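Local structure of beta-glucuronidase (Dictyoglomus thermophilum, 6XXW) at residues E26-E31 / F273-M278. The protein probably hydrolyses beta-D-glucuronides, releasing glucuronic acid, as a tetrameric glycoside hydrolase of family 2. Numbering follows the deposited sequence.
Sequences ESETRE and FDIYRM
R30 meets D274 side-on, with NE and NH2 each taking one carboxylate oxygen. The bonds, R30 NE to D274 OD1 at 2.9 Å and R30 NH2 to D274 OD2 at 2.7 Å, are almost straight, and the two flat groups lie only 6° from a common plane. Both oxygens use their syn lone pairs here; the anti lone pair of OD1 receives the hydroxyl of T29 (T29 OG1 to D274 OD1, 2.7 Å), which helps fix the rotation of the carboxylate. With CG anti to the backbone N (chi1 -167°), D274 brings the oxygen edge of its carboxylate to R30. The backbone of I196 adds a second partner to each side of the pair, its O to R30 NH2 and its N to D274 OD2. Over one face of the R30 guanidinium comes the CD1 corner of Y276, with Y276 CD1 3.7 Å from R30 NH1, while the tyrosine hydroxyl bonds to Y23 O.

A type I beta turn from S27 to R30, just ahead of strand 32-43 in the sugar-binding domain, is thus docked on strand 273-280, which pairs antiparallel with strand 257-268 in the immunoglobulin-like beta-sandwich typical of family 2 enzymes. Inside the turn S27 OG accepts a hydrogen bond from T29 N, forming an ST turn, and donates across the contact to I275 O at 2.9 Å.

E28, its chain bent at chi2 (89°), turns its carboxylate to R277, which grips it end-on: NH1 to OE1 and NH2 to OE2, again syn, with the planes 32° apart. I275 CG2 lies over one face of this guanidinium, toward its rim, and a water at its edge links NH1 to E26 O. R277 NE is also salt-bridged to E264, so the guanidinium joins two carboxylates. Within the turn, T29 CG2 lies 3.5 Å from F273 CD2, while F81 of the second subunit packs on R277.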
loop_
_atom_site.group_PDB
_atom_site.type_symbol
_atom_site.label_atom_id
_atom_site.label_comp_id
_atom_site.label_asym_id
_atom_site.label_seq_id
_atom_site.Cartn_x
_atom_site.Cartn_y
_atom_site.Cartn_z
ATOM N N GLU A 26 40.575 19.948 5.340
ATOM C CA GLU A 26 41.977 19.733 5.022
ATOM C C GLU A 26 42.537 20.930 4.260
ATOM O O GLU A 26 41.823 21.632 3.540
ATOM C CB GLU A 26 42.152 18.448 4.206
ATOM N N SER A 27 43.831 21.176 4.447
ATOM C CA SER A 27 44.526 22.198 3.677
ATOM C C SER A 27 46.005 21.828 3.605
ATOM O O SER A 27 46.427 20.768 4.082
ATOM C CB SER A 27 44.338 23.588 4.300
ATOM O OG SER A 27 45.165 23.728 5.445
ATOM N N GLU A 28 46.793 22.724 3.003
ATOM C CA GLU A 28 48.245 22.601 3.035
ATOM C C GLU A 28 48.781 22.430 4.452
ATOM O O GLU A 28 49.894 21.926 4.631
ATOM C CB GLU A 28 48.888 23.842 2.392
ATOM C CG GLU A 28 48.532 24.052 0.927
ATOM C CD GLU A 28 47.272 24.880 0.711
ATOM O OE1 GLU A 28 46.368 24.845 1.575
ATOM O OE2 GLU A 28 47.180 25.566 -0.330
ATOM N N THR A 29 48.032 22.857 5.464
ATOM C CA THR A 29 48.542 22.873 6.824
ATOM C C THR A 29 47.708 22.051 7.799
ATOM O O THR A 29 48.008 22.053 9.001
ATOM C CB THR A 29 48.645 24.324 7.315
ATOM O OG1 THR A 29 47.331 24.873 7.478
ATOM C CG2 THR A 29 49.389 25.159 6.282
ATOM N N ARG A 30 46.679 21.346 7.328
ATOM C CA ARG A 30 45.781 20.616 8.218
ATOM C C ARG A 30 45.408 19.270 7.610
ATOM O O ARG A 30 45.021 19.207 6.443
ATOM C CB ARG A 30 44.509 21.423 8.490
ATOM C CG ARG A 30 44.756 22.818 9.054
ATOM C CD ARG A 30 43.456 23.517 9.357
ATOM N NE ARG A 30 43.683 24.721 10.151
ATOM C CZ ARG A 30 42.813 25.203 11.027
ATOM N NH1 ARG A 30 41.653 24.581 11.221
ATOM N NH2 ARG A 30 43.104 26.309 11.690
ATOM N N GLU A 31 45.509 18.213 8.409
ATOM C CA GLU A 31 45.045 16.880 8.050
ATOM C C GLU A 31 43.729 16.585 8.752
ATOM O O GLU A 31 43.474 17.079 9.853
ATOM C CB GLU A 31 46.077 15.816 8.438
ATOM C CG GLU A 31 47.224 15.683 7.464
ATOM C CD GLU A 31 48.196 14.589 7.873
ATOM O OE1 GLU A 31 49.359 14.916 8.207
ATOM O OE2 GLU A 31 47.790 13.404 7.865
ATOM N N PHE A 273 52.514 28.316 10.255
ATOM C CA PHE A 273 51.923 28.592 8.955
ATOM C C PHE A 273 50.606 27.836 8.928
ATOM O O PHE A 273 50.588 26.643 9.232
ATOM C CB PHE A 273 52.881 28.132 7.850
ATOM C CG PHE A 273 52.313 28.176 6.458
ATOM C CD1 PHE A 273 51.829 29.352 5.923
ATOM C CD2 PHE A 273 52.332 27.038 5.659
ATOM C CE1 PHE A 273 51.325 29.386 4.632
ATOM C CE2 PHE A 273 51.834 27.062 4.367
ATOM C CZ PHE A 273 51.333 28.240 3.852
ATOM N N ASP A 274 49.506 28.520 8.612
ATOM C CA ASP A 274 48.195 27.874 8.654
ATOM C C ASP A 274 47.305 28.461 7.569
ATOM O O ASP A 274 47.297 29.675 7.355
ATOM C CB ASP A 274 47.549 28.041 10.046
ATOM C CG ASP A 274 46.322 27.135 10.262
ATOM O OD1 ASP A 274 46.243 26.034 9.654
ATOM O OD2 ASP A 274 45.445 27.524 11.071
ATOM N N ILE A 275 46.544 27.600 6.893
ATOM C CA ILE A 275 45.617 28.041 5.860
ATOM C C ILE A 275 44.242 27.435 6.129
ATOM O O ILE A 275 44.123 26.229 6.362
ATOM C CB ILE A 275 46.107 27.662 4.449
ATOM C CG1 ILE A 275 47.456 28.328 4.157
ATOM C CG2 ILE A 275 45.072 28.055 3.406
ATOM C CD1 ILE A 275 48.031 27.961 2.811
ATOM N N TYR A 276 43.211 28.270 6.092
ATOM C CA TYR A 276 41.829 27.809 6.160
ATOM C C TYR A 276 41.041 28.517 5.074
ATOM O O TYR A 276 41.218 29.721 4.858
ATOM C CB TYR A 276 41.198 28.080 7.536
ATOM C CG TYR A 276 39.878 27.349 7.785
ATOM C CD1 TYR A 276 39.857 26.083 8.346
ATOM C CD2 TYR A 276 38.666 27.937 7.456
ATOM C CE1 TYR A 276 38.647 25.412 8.578
ATOM C CE2 TYR A 276 37.457 27.284 7.679
ATOM C CZ TYR A 276 37.460 26.021 8.245
ATOM O OH TYR A 276 36.276 25.359 8.462
ATOM N N ARG A 277 40.161 27.768 4.401
ATOM C CA ARG A 277 39.363 28.294 3.301
ATOM C C ARG A 277 37.889 28.008 3.547
ATOM O O ARG A 277 37.535 26.957 4.093
ATOM C CB ARG A 277 39.775 27.676 1.947
ATOM C CG ARG A 277 41.216 27.905 1.565
ATOM C CD ARG A 277 41.522 27.336 0.184
ATOM N NE ARG A 277 42.877 27.679 -0.215
ATOM C CZ ARG A 277 43.948 26.954 0.077
ATOM N NH1 ARG A 277 43.822 25.824 0.762
ATOM N NH2 ARG A 277 45.146 27.362 -0.327
ATOM N N MET A 278 37.029 28.940 3.129
ATOM C CA MET A 278 35.597 28.697 3.195
ATOM C C MET A 278 34.881 29.441 2.077
ATOM O O MET A 278 35.207 30.593 1.777
ATOM C CB MET A 278 35.023 29.114 4.554
ATOM C CG MET A 278 33.548 28.797 4.704
ATOM S SD MET A 278 32.921 29.393 6.294
ATOM C CE MET A 278 31.173 29.014 6.096
HETATM O O HOH W 1 41.761 24.190 1.717
#